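Long-range contacts in regulatory protein SWI6 (Saccharomyces cerevisiae, PDB 1SW6), which acts with SWI4 in SBF and with MBP1 in MBF to drive cell-cycle-dependent transcription, this chain being its ankyrin-repeat domain: residues A[67-71]-A[134-138]; A[282-288]-A[313-319]; A[42-46]-A[265-270]. All blocks are in the same frame, centred on the assembly; numbering follows the deposited sequence.

Contact 1: residues A[67-71]-A[134-138]; sequences LQRLL and PLHWL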
loop_
_atom_site.group_PDB
_atom_site.type_symbol
_atom_site.label_atom_id
_atom_site.label_comp_id
_atom_site.label_asym_id
_atom_site.label_seq_id
_atom_site.Cartn_x
_atom_site.Cartn_y
_atom_site.Cartn_z
ATOM N N LEU A 67 -1.443 16.815 0.635
ATOM C CA LEU A 67 -2.004 15.470 0.611
ATOM C C LEU A 67 -2.212 14.877 2.001
ATOM O O LEU A 67 -3.193 14.170 2.236
ATOM C CB LEU A 67 -1.101 14.540 -0.205
ATOM C CG LEU A 67 -1.789 13.593 -1.193
ATOM C CD1 LEU A 67 -0.771 12.589 -1.716
ATOM C CD2 LEU A 67 -2.942 12.868 -0.520
ATOM N N GLN A 68 -1.290 15.154 2.919
ATOM C CA GLN A 68 -1.400 14.631 4.279
ATOM C C GLN A 68 -2.498 15.363 5.051
ATOM O O GLN A 68 -3.135 14.786 5.932
ATOM C CB GLN A 68 -0.061 14.769 5.015
ATOM C CG GLN A 68 0.197 13.665 6.036
ATOM C CD GLN A 68 0.316 12.282 5.394
ATOM O OE1 GLN A 68 0.417 11.268 6.091
ATOM N NE2 GLN A 68 0.306 12.239 4.062
ATOM N N ARG A 69 -2.716 16.633 4.718
ATOM C CA ARG A 69 -3.749 17.429 5.372
ATOM C C ARG A 69 -5.131 16.931 4.957
ATOM O O ARG A 69 -6.102 17.095 5.691
ATOM C CB ARG A 69 -3.604 18.910 5.005
ATOM C CG ARG A 69 -2.271 19.516 5.408
ATOM C CD ARG A 69 -2.057 19.408 6.912
ATOM N NE ARG A 69 -2.761 20.447 7.662
ATOM C CZ ARG A 69 -2.281 21.670 7.875
ATOM N NH1 ARG A 69 -1.089 22.012 7.395
ATOM N NH2 ARG A 69 -2.988 22.553 8.571
ATOM N N LEU A 70 -5.218 16.331 3.775
ATOM C CA LEU A 70 -6.487 15.803 3.295
ATOM C C LEU A 70 -6.766 14.484 4.001
ATOM O O LEU A 70 -7.867 14.261 4.506
ATOM C CB LEU A 70 -6.448 15.573 1.782
ATOM C CG LEU A 70 -6.412 16.795 0.861
ATOM C CD1 LEU A 70 -6.451 16.339 -0.593
ATOM C CD2 LEU A 70 -7.593 17.707 1.166
ATOM N N LEU A 71 -5.756 13.617 4.034
ATOM C CA LEU A 71 -5.867 12.308 4.673
ATOM C C LEU A 71 -6.010 12.400 6.195
ATOM O O LEU A 71 -6.590 11.513 6.827
ATOM C CB LEU A 71 -4.645 11.451 4.328
ATOM C CG LEU A 71 -4.432 11.105 2.854
ATOM C CD1 LEU A 71 -3.125 10.338 2.674
ATOM C CD2 LEU A 71 -5.609 10.287 2.363
ATOM N N PRO A 134 -1.687 11.941 -6.465
ATOM C CA PRO A 134 -2.675 11.996 -5.386
ATOM C C PRO A 134 -3.959 11.257 -5.782
ATOM O O PRO A 134 -4.607 10.610 -4.951
ATOM C CB PRO A 134 -2.893 13.499 -5.205
ATOM C CG PRO A 134 -1.526 14.045 -5.461
ATOM C CD PRO A 134 -1.098 13.273 -6.704
ATOM N N LEU A 135 -4.318 11.353 -7.056
ATOM C CA LEU A 135 -5.529 10.706 -7.551
ATOM C C LEU A 135 -5.524 9.185 -7.336
ATOM O O LEU A 135 -6.566 8.602 -7.028
ATOM C CB LEU A 135 -5.733 11.046 -9.034
ATOM C CG LEU A 135 -7.178 11.283 -9.486
ATOM C CD1 LEU A 135 -7.846 12.329 -8.611
ATOM C CD2 LEU A 135 -7.173 11.724 -10.943
ATOM N N HIS A 136 -4.364 8.544 -7.490
ATOM C CA HIS A 136 -4.268 7.097 -7.284
ATOM C C HIS A 136 -4.549 6.741 -5.825
ATOM O O HIS A 136 -5.286 5.797 -5.535
ATOM C CB HIS A 136 -2.875 6.577 -7.620
ATOM C CG HIS A 136 -2.572 6.518 -9.084
ATOM N ND1 HIS A 136 -2.343 7.644 -9.847
ATOM C CD2 HIS A 136 -2.399 5.460 -9.912
ATOM C CE1 HIS A 136 -2.035 7.281 -11.080
ATOM N NE2 HIS A 136 -2.061 5.960 -11.144
ATOM N N TRP A 137 -3.927 7.486 -4.915
ATOM C CA TRP A 137 -4.089 7.257 -3.480
ATOM C C TRP A 137 -5.536 7.409 -3.048
ATOM O O TRP A 137 -6.090 6.538 -2.369
ATOM C CB TRP A 137 -3.240 8.248 -2.681
ATOM C CG TRP A 137 -1.806 7.868 -2.514
ATOM C CD1 TRP A 137 -1.093 6.967 -3.255
ATOM C CD2 TRP A 137 -0.890 8.417 -1.562
ATOM N NE1 TRP A 137 0.213 6.922 -2.823
ATOM C CE2 TRP A 137 0.364 7.803 -1.785
ATOM C CE3 TRP A 137 -1.006 9.371 -0.539
ATOM C CZ2 TRP A 137 1.495 8.112 -1.024
ATOM C CZ3 TRP A 137 0.122 9.680 0.221
ATOM C CH2 TRP A 137 1.354 9.050 -0.028
ATOM N N LEU A 138 -6.138 8.524 -3.447
ATOM C CA LEU A 138 -7.519 8.825 -3.085
ATOM C C LEU A 138 -8.555 7.899 -3.712
ATOM O O LEU A 138 -9.601 7.638 -3.112
ATOM C CB LEU A 138 -7.827 10.287 -3.420
ATOM C CG LEU A 138 -7.126 11.216 -2.424
ATOM C CD1 LEU A 138 -7.323 12.672 -2.787
ATOM C CD2 LEU A 138 -7.697 10.950 -1.053
#
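The indole of W137 takes two leucine methyls, L67 CD1 and L71 CD1, both on the benzo part of the ring, both oblique to it and on opposite sides of its plane. L67 CD1 is the nearer, 3.4 Å from W137 CE3, whereas L71 CD1 stands 4.0 Å from the same carbon. The pyrrole N-H points elsewhere: W137 NE1 is hydrogen-bonded to D128 OD1, which fixes the ring's rotation, and M214 of the second subunit also packs on the indole. L67 CD1 also reaches P134 CG at 4.1 Å, lying between the proline ring and the indole.

P134 and W137 lie in the TPLHW sequence that opens helix 134-140 of the first ankyrin repeat, where H136 ND1 bonds T133 OG1 as in the TPLH motif of the family. Helix 57-71 runs nearly parallel to it (17°), with segment axes 11.8 Å apart, a gap bridged by long side chains without any hydrogen bond across. The two methyls of L71 part: CD1 serves W137, while L71 CD2 meets L138 CD2 at 4.1 Å. L146 of helix 144-152 touches both L70 and L138.

Contact 2: residues A[282-288]-A[313-319]; sequences NGDTCLN and NKSGLRP
K314 N donates to N282 O over 2.8 Å with an N-H...O angle of 164°, lying in the plane of that carbonyl, so the backbones of the two loops are joined directly. Next to this bond, G283 comes within 4.0 Å of N313, CA to CA, and a side chain at the glycine would run into K314 N. The G283 carbonyl O receives a CA-H...O contact from N313 and a hydrogen bond from Q279 NE2.

N313 uses both ends of its amide. N313 ND2 gives a 2.7 Å bond to D284 OD1, on the syn side of the carboxylate, although the two flat groups are turned 52° from each other; the same oxygen has R292 as a salt-bridge partner, which should offset its charge. N313 OD1 turns back to accept from S315 N at 2.9 Å, an Asx turn made possible by a first torsion of 58° that sets CG between the backbone N and the carbonyl carbon. D280 OD1 accepts from N282 N in the same spacing.

These are equivalent loops of successive ankyrin repeats, stacked one on the next: T285 to N288 and R318 onward occupy the places of the TPLH motif. T285 is the N-cap of helix 286-293, its OG1 accepting from N288 N at 3.1 Å.

N288 ND2 donates to L317 O at 3.0 Å from above the carbonyl plane; that oxygen also accepts from N313 N and is thus doubly held. N288 OD1 lies by P319 N, which has no hydrogen to give. The P319 ring crosses the N288 side chain at about a right angle, and its CG packs on L287 CG at 3.8 Å.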
loop_
_atom_site.group_PDB
_atom_site.type_symbol
_atom_site.label_atom_id
_atom_site.label_comp_id
_atom_site.label_asym_id
_atom_site.label_seq_id
_atom_site.Cartn_x
_atom_site.Cartn_y
_atom_site.Cartn_z
ATOM N N ASN A 282 0.948 -10.954 -22.836
ATOM C CA ASN A 282 1.146 -12.398 -22.887
ATOM C C ASN A 282 0.177 -12.950 -23.924
ATOM O O ASN A 282 0.226 -14.126 -24.279
ATOM C CB ASN A 282 0.869 -13.045 -21.520
ATOM C CG ASN A 282 1.750 -12.479 -20.413
ATOM O OD1 ASN A 282 2.892 -12.092 -20.658
ATOM N ND2 ASN A 282 1.226 -12.443 -19.188
ATOM N N GLY A 283 -0.702 -12.079 -24.413
ATOM C CA GLY A 283 -1.689 -12.490 -25.397
ATOM C C GLY A 283 -2.937 -13.043 -24.730
ATOM O O GLY A 283 -3.769 -13.672 -25.385
ATOM N N ASP A 284 -3.060 -12.810 -23.425
ATOM C CA ASP A 284 -4.207 -13.277 -22.646
ATOM C C ASP A 284 -5.358 -12.288 -22.630
ATOM O O ASP A 284 -5.148 -11.074 -22.497
ATOM C CB ASP A 284 -3.845 -13.502 -21.171
ATOM C CG ASP A 284 -3.001 -14.736 -20.944
ATOM O OD1 ASP A 284 -3.272 -15.771 -21.589
ATOM O OD2 ASP A 284 -2.082 -14.671 -20.092
ATOM N N THR A 285 -6.571 -12.815 -22.745
ATOM C CA THR A 285 -7.755 -11.986 -22.648
ATOM C C THR A 285 -8.084 -12.100 -21.156
ATOM O O THR A 285 -7.552 -12.984 -20.478
ATOM C CB THR A 285 -8.908 -12.565 -23.453
ATOM O OG1 THR A 285 -9.135 -13.912 -23.045
ATOM C CG2 THR A 285 -8.603 -12.515 -24.934
ATOM N N CYS A 286 -8.937 -11.229 -20.627
ATOM C CA CYS A 286 -9.253 -11.344 -19.215
ATOM C C CYS A 286 -9.901 -12.709 -18.975
ATOM O O CYS A 286 -9.723 -13.326 -17.924
ATOM C CB CYS A 286 -10.154 -10.185 -18.750
ATOM S SG CYS A 286 -11.788 -10.006 -19.513
ATOM N N LEU A 287 -10.616 -13.207 -19.972
ATOM C CA LEU A 287 -11.254 -14.514 -19.846
ATOM C C LEU A 287 -10.226 -15.635 -19.673
ATOM O O LEU A 287 -10.447 -16.568 -18.898
ATOM C CB LEU A 287 -12.115 -14.812 -21.078
ATOM C CG LEU A 287 -12.765 -16.192 -21.097
ATOM C CD1 LEU A 287 -13.696 -16.344 -19.887
ATOM C CD2 LEU A 287 -13.522 -16.383 -22.410
ATOM N N ASN A 288 -9.117 -15.546 -20.409
ATOM C CA ASN A 288 -8.066 -16.564 -20.345
ATOM C C ASN A 288 -7.362 -16.539 -18.985
ATOM O O ASN A 288 -6.971 -17.580 -18.465
ATOM C CB ASN A 288 -7.050 -16.364 -21.478
ATOM C CG ASN A 288 -6.442 -17.688 -21.955
ATOM O OD1 ASN A 288 -6.671 -18.733 -21.351
ATOM N ND2 ASN A 288 -5.663 -17.643 -23.038
ATOM N N ASN A 313 -3.442 -17.337 -26.247
ATOM C CA ASN A 313 -2.371 -16.440 -25.837
ATOM C C ASN A 313 -1.078 -16.845 -26.535
ATOM O O ASN A 313 -1.095 -17.664 -27.450
ATOM C CB ASN A 313 -2.181 -16.471 -24.317
ATOM C CG ASN A 313 -1.875 -17.855 -23.785
ATOM O OD1 ASN A 313 -1.563 -18.779 -24.543
ATOM N ND2 ASN A 313 -1.949 -18.004 -22.469
ATOM N N LYS A 314 0.040 -16.272 -26.104
ATOM C CA LYS A 314 1.333 -16.587 -26.705
ATOM C C LYS A 314 1.853 -17.970 -26.287
ATOM O O LYS A 314 3.054 -18.223 -26.303
ATOM C CB LYS A 314 2.356 -15.495 -26.349
ATOM C CG LYS A 314 2.110 -14.166 -27.068
ATOM C CD LYS A 314 3.081 -13.073 -26.640
ATOM C CE LYS A 314 2.818 -11.797 -27.436
ATOM N NZ LYS A 314 3.661 -10.634 -27.010
ATOM N N SER A 315 0.938 -18.861 -25.921
ATOM C CA SER A 315 1.293 -20.218 -25.508
ATOM C C SER A 315 0.312 -21.169 -26.161
ATOM O O SER A 315 0.189 -22.324 -25.750
ATOM C CB SER A 315 1.186 -20.389 -23.986
ATOM O OG SER A 315 2.083 -19.544 -23.292
ATOM N N GLY A 316 -0.402 -20.676 -27.167
ATOM C CA GLY A 316 -1.375 -21.511 -27.843
ATOM C C GLY A 316 -2.532 -21.909 -26.942
ATOM O O GLY A 316 -3.452 -22.609 -27.376
ATOM N N LEU A 317 -2.487 -21.463 -25.688
ATOM C CA LEU A 317 -3.537 -21.771 -24.717
ATOM C C LEU A 317 -4.773 -20.876 -24.873
ATOM O O LEU A 317 -4.672 -19.661 -25.044
ATOM C CB LEU A 317 -2.983 -21.643 -23.293
ATOM C CG LEU A 317 -1.781 -22.536 -22.973
ATOM C CD1 LEU A 317 -1.261 -22.233 -21.572
ATOM C CD2 LEU A 317 -2.188 -24.001 -23.093
ATOM N N ARG A 318 -5.941 -21.500 -24.804
ATOM C CA ARG A 318 -7.216 -20.807 -24.932
ATOM C C ARG A 318 -8.070 -21.161 -23.721
ATOM O O ARG A 318 -7.881 -22.211 -23.112
ATOM C CB ARG A 318 -7.933 -21.267 -26.202
ATOM C CG ARG A 318 -7.096 -21.159 -27.472
ATOM C CD ARG A 318 -7.682 -22.038 -28.563
ATOM N NE ARG A 318 -7.775 -23.416 -28.093
ATOM C CZ ARG A 318 -8.546 -24.350 -28.636
ATOM N NH1 ARG A 318 -9.305 -24.066 -29.685
ATOM N NH2 ARG A 318 -8.574 -25.566 -28.106
ATOM N N PRO A 319 -9.022 -20.288 -23.355
ATOM C CA PRO A 319 -9.896 -20.544 -22.208
ATOM C C PRO A 319 -10.578 -21.903 -22.270
ATOM O O PRO A 319 -10.783 -22.536 -21.238
ATOM C CB PRO A 319 -10.896 -19.394 -22.281
ATOM C CG PRO A 319 -10.046 -18.271 -22.775
ATOM C CD PRO A 319 -9.264 -18.938 -23.896
#

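Contact 3: residues A[42-46]-A[265-270]; sequences PLKIM and NLDLKW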
loop_
_atom_site.group_PDB
_atom_site.type_symbol
_atom_site.label_atom_id
_atom_site.label_comp_id
_atom_site.label_asym_id
_atom_site.label_seq_id
_atom_site.Cartn_x
_atom_site.Cartn_y
_atom_site.Cartn_z
ATOM N N PRO A 42 -11.008 8.076 -34.318
ATOM C CA PRO A 42 -11.876 7.012 -33.799
ATOM C C PRO A 42 -11.324 6.474 -32.485
ATOM O O PRO A 42 -10.158 6.088 -32.408
ATOM C CB PRO A 42 -11.858 5.971 -34.920
ATOM C CG PRO A 42 -10.523 6.189 -35.566
ATOM C CD PRO A 42 -10.448 7.693 -35.626
ATOM N N LEU A 43 -12.163 6.468 -31.454
ATOM C CA LEU A 43 -11.765 6.007 -30.129
ATOM C C LEU A 43 -11.055 4.660 -30.140
ATOM O O LEU A 43 -11.569 3.671 -30.650
ATOM C CB LEU A 43 -12.982 5.920 -29.212
ATOM C CG LEU A 43 -12.889 6.616 -27.852
ATOM C CD1 LEU A 43 -13.956 6.030 -26.931
ATOM C CD2 LEU A 43 -11.507 6.427 -27.253
ATOM N N LYS A 44 -9.863 4.633 -29.560
ATOM C CA LYS A 44 -9.064 3.417 -29.495
ATOM C C LYS A 44 -8.342 3.376 -28.161
ATOM O O LYS A 44 -8.162 4.411 -27.520
ATOM C CB LYS A 44 -8.046 3.404 -30.637
ATOM C CG LYS A 44 -7.281 4.714 -30.789
ATOM C CD LYS A 44 -6.353 4.674 -32.010
ATOM C CE LYS A 44 -5.775 6.057 -32.336
ATOM N NZ LYS A 44 -6.828 7.039 -32.752
ATOM N N ILE A 45 -7.939 2.180 -27.743
ATOM C CA ILE A 45 -7.232 2.027 -26.484
ATOM C C ILE A 45 -5.939 2.835 -26.544
ATOM O O ILE A 45 -5.285 2.914 -27.583
ATOM C CB ILE A 45 -6.941 0.536 -26.179
ATOM C CG1 ILE A 45 -8.228 -0.151 -25.707
ATOM C CG2 ILE A 45 -5.870 0.415 -25.110
ATOM C CD1 ILE A 45 -8.058 -1.622 -25.335
ATOM N N MET A 46 -5.586 3.442 -25.420
ATOM C CA MET A 46 -4.409 4.289 -25.334
ATOM C C MET A 46 -3.557 3.881 -24.128
ATOM O O MET A 46 -4.071 3.326 -23.156
ATOM C CB MET A 46 -4.895 5.735 -25.197
ATOM C CG MET A 46 -3.841 6.811 -25.239
ATOM S SD MET A 46 -4.632 8.439 -25.193
ATOM C CE MET A 46 -4.383 8.936 -23.473
ATOM N N ASN A 265 -18.222 8.314 -27.757
ATOM C CA ASN A 265 -17.826 7.085 -28.449
ATOM C C ASN A 265 -17.692 5.859 -27.543
ATOM O O ASN A 265 -17.483 4.746 -28.026
ATOM C CB ASN A 265 -16.507 7.299 -29.208
ATOM C CG ASN A 265 -16.627 8.324 -30.326
ATOM O OD1 ASN A 265 -15.726 8.461 -31.155
ATOM N ND2 ASN A 265 -17.737 9.050 -30.353
ATOM N N LEU A 266 -17.803 6.058 -26.234
ATOM C CA LEU A 266 -17.694 4.945 -25.295
ATOM C C LEU A 266 -19.066 4.299 -25.093
ATOM O O LEU A 266 -19.861 4.765 -24.276
ATOM C CB LEU A 266 -17.169 5.435 -23.941
ATOM C CG LEU A 266 -15.883 4.873 -23.315
ATOM C CD1 LEU A 266 -15.830 5.337 -21.855
ATOM C CD2 LEU A 266 -15.846 3.356 -23.372
ATOM N N ASP A 267 -19.348 3.232 -25.833
ATOM C CA ASP A 267 -20.629 2.550 -25.692
ATOM C C ASP A 267 -20.450 1.033 -25.628
ATOM O O ASP A 267 -19.325 0.524 -25.622
ATOM C CB ASP A 267 -21.580 2.943 -26.835
ATOM C CG ASP A 267 -21.011 2.633 -28.210
ATOM O OD1 ASP A 267 -21.530 3.175 -29.209
ATOM O OD2 ASP A 267 -20.054 1.844 -28.298
ATOM N N LEU A 268 -21.563 0.315 -25.575
ATOM C CA LEU A 268 -21.511 -1.129 -25.468
ATOM C C LEU A 268 -20.722 -1.797 -26.591
ATOM O O LEU A 268 -19.852 -2.639 -26.333
ATOM C CB LEU A 268 -22.931 -1.701 -25.395
ATOM C CG LEU A 268 -22.987 -3.232 -25.286
ATOM C CD1 LEU A 268 -22.254 -3.699 -24.033
ATOM C CD2 LEU A 268 -24.433 -3.690 -25.259
ATOM N N LYS A 269 -21.001 -1.429 -27.838
ATOM C CA LYS A 269 -20.268 -2.054 -28.918
ATOM C C LYS A 269 -18.764 -1.723 -28.870
ATOM O O LYS A 269 -17.924 -2.524 -29.314
ATOM C CB LYS A 269 -20.891 -1.686 -30.271
ATOM C CG LYS A 269 -21.016 -0.221 -30.596
ATOM C CD LYS A 269 -21.778 -0.102 -31.915
ATOM C CE LYS A 269 -21.913 1.330 -32.380
ATOM N NZ LYS A 269 -22.737 2.126 -31.435
ATOM N N TRP A 270 -18.418 -0.559 -28.322
ATOM C CA TRP A 270 -17.007 -0.196 -28.219
ATOM C C TRP A 270 -16.340 -1.106 -27.197
ATOM O O TRP A 270 -15.232 -1.579 -27.418
ATOM C CB TRP A 270 -16.810 1.252 -27.768
ATOM C CG TRP A 270 -15.358 1.670 -27.856
ATOM C CD1 TRP A 270 -14.726 2.221 -28.942
ATOM C CD2 TRP A 270 -14.344 1.507 -26.849
ATOM N NE1 TRP A 270 -13.390 2.408 -28.673
ATOM C CE2 TRP A 270 -13.128 1.981 -27.397
ATOM C CE3 TRP A 270 -14.346 1.006 -25.539
ATOM C CZ2 TRP A 270 -11.922 1.974 -26.678
ATOM C CZ3 TRP A 270 -13.139 0.996 -24.819
ATOM C CH2 TRP A 270 -11.947 1.478 -25.396
#
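L43 and W270 meet through both the backbone and the side chain of the leucine. W270 NE1 donates to L43 O at 3.0 Å with a nearly straight N-H...O angle of 173°; the oxygen lies in the indole plane at its edge, yet the donor stands well above the carbonyl's own plane. L43 CD1 then reaches over one face of the indole, a CH-pi contact 4.2 Å from the five-membered ring's centroid and 16° off its normal. The indole is sent across the gap by a first torsion of -172°, which places CG opposite the backbone N.

W270 belongs to the first turn of helix 268-276, where D267 is the N-cap: its OD2 accepts from W270 N. This helix lies in the third ankyrin repeat, far longer than the usual 33 residues or so, and 42-46 leads into strand 46-47, which runs parallel to 196-197.

N265 CB, at the end of helix 261-265, lies 3.6 Å from L43 CD1, roughly at right angles to the indole's direction. Were W270 an alanine, L43 O would probably lose its N-H donor and L43 CD1 would face a gap. Farther along, I45 CG1 approaches W270 CH2 obliquely at 4.1 Å.

From the N terminus, the chain first passes 42-46, whose partner comes only after some 220 residues, so contact 3 closes the longest loop. Inside it nests contact 1: helix 57-71 is left, a stretch including the unmodelled 73-103 intervenes, and the return at 134-138 ties that helix to the first ankyrin repeat. The chain then builds the repeats up to 265-270, where contact 3 joins the N-terminal segment to the third repeat. Contact 2 follows in series, closing a short loop around helices 286-293 and 296-304 and linking the last repeats. No two contacts touch; the centres of contacts 1 and 2 are about 37 Å apart.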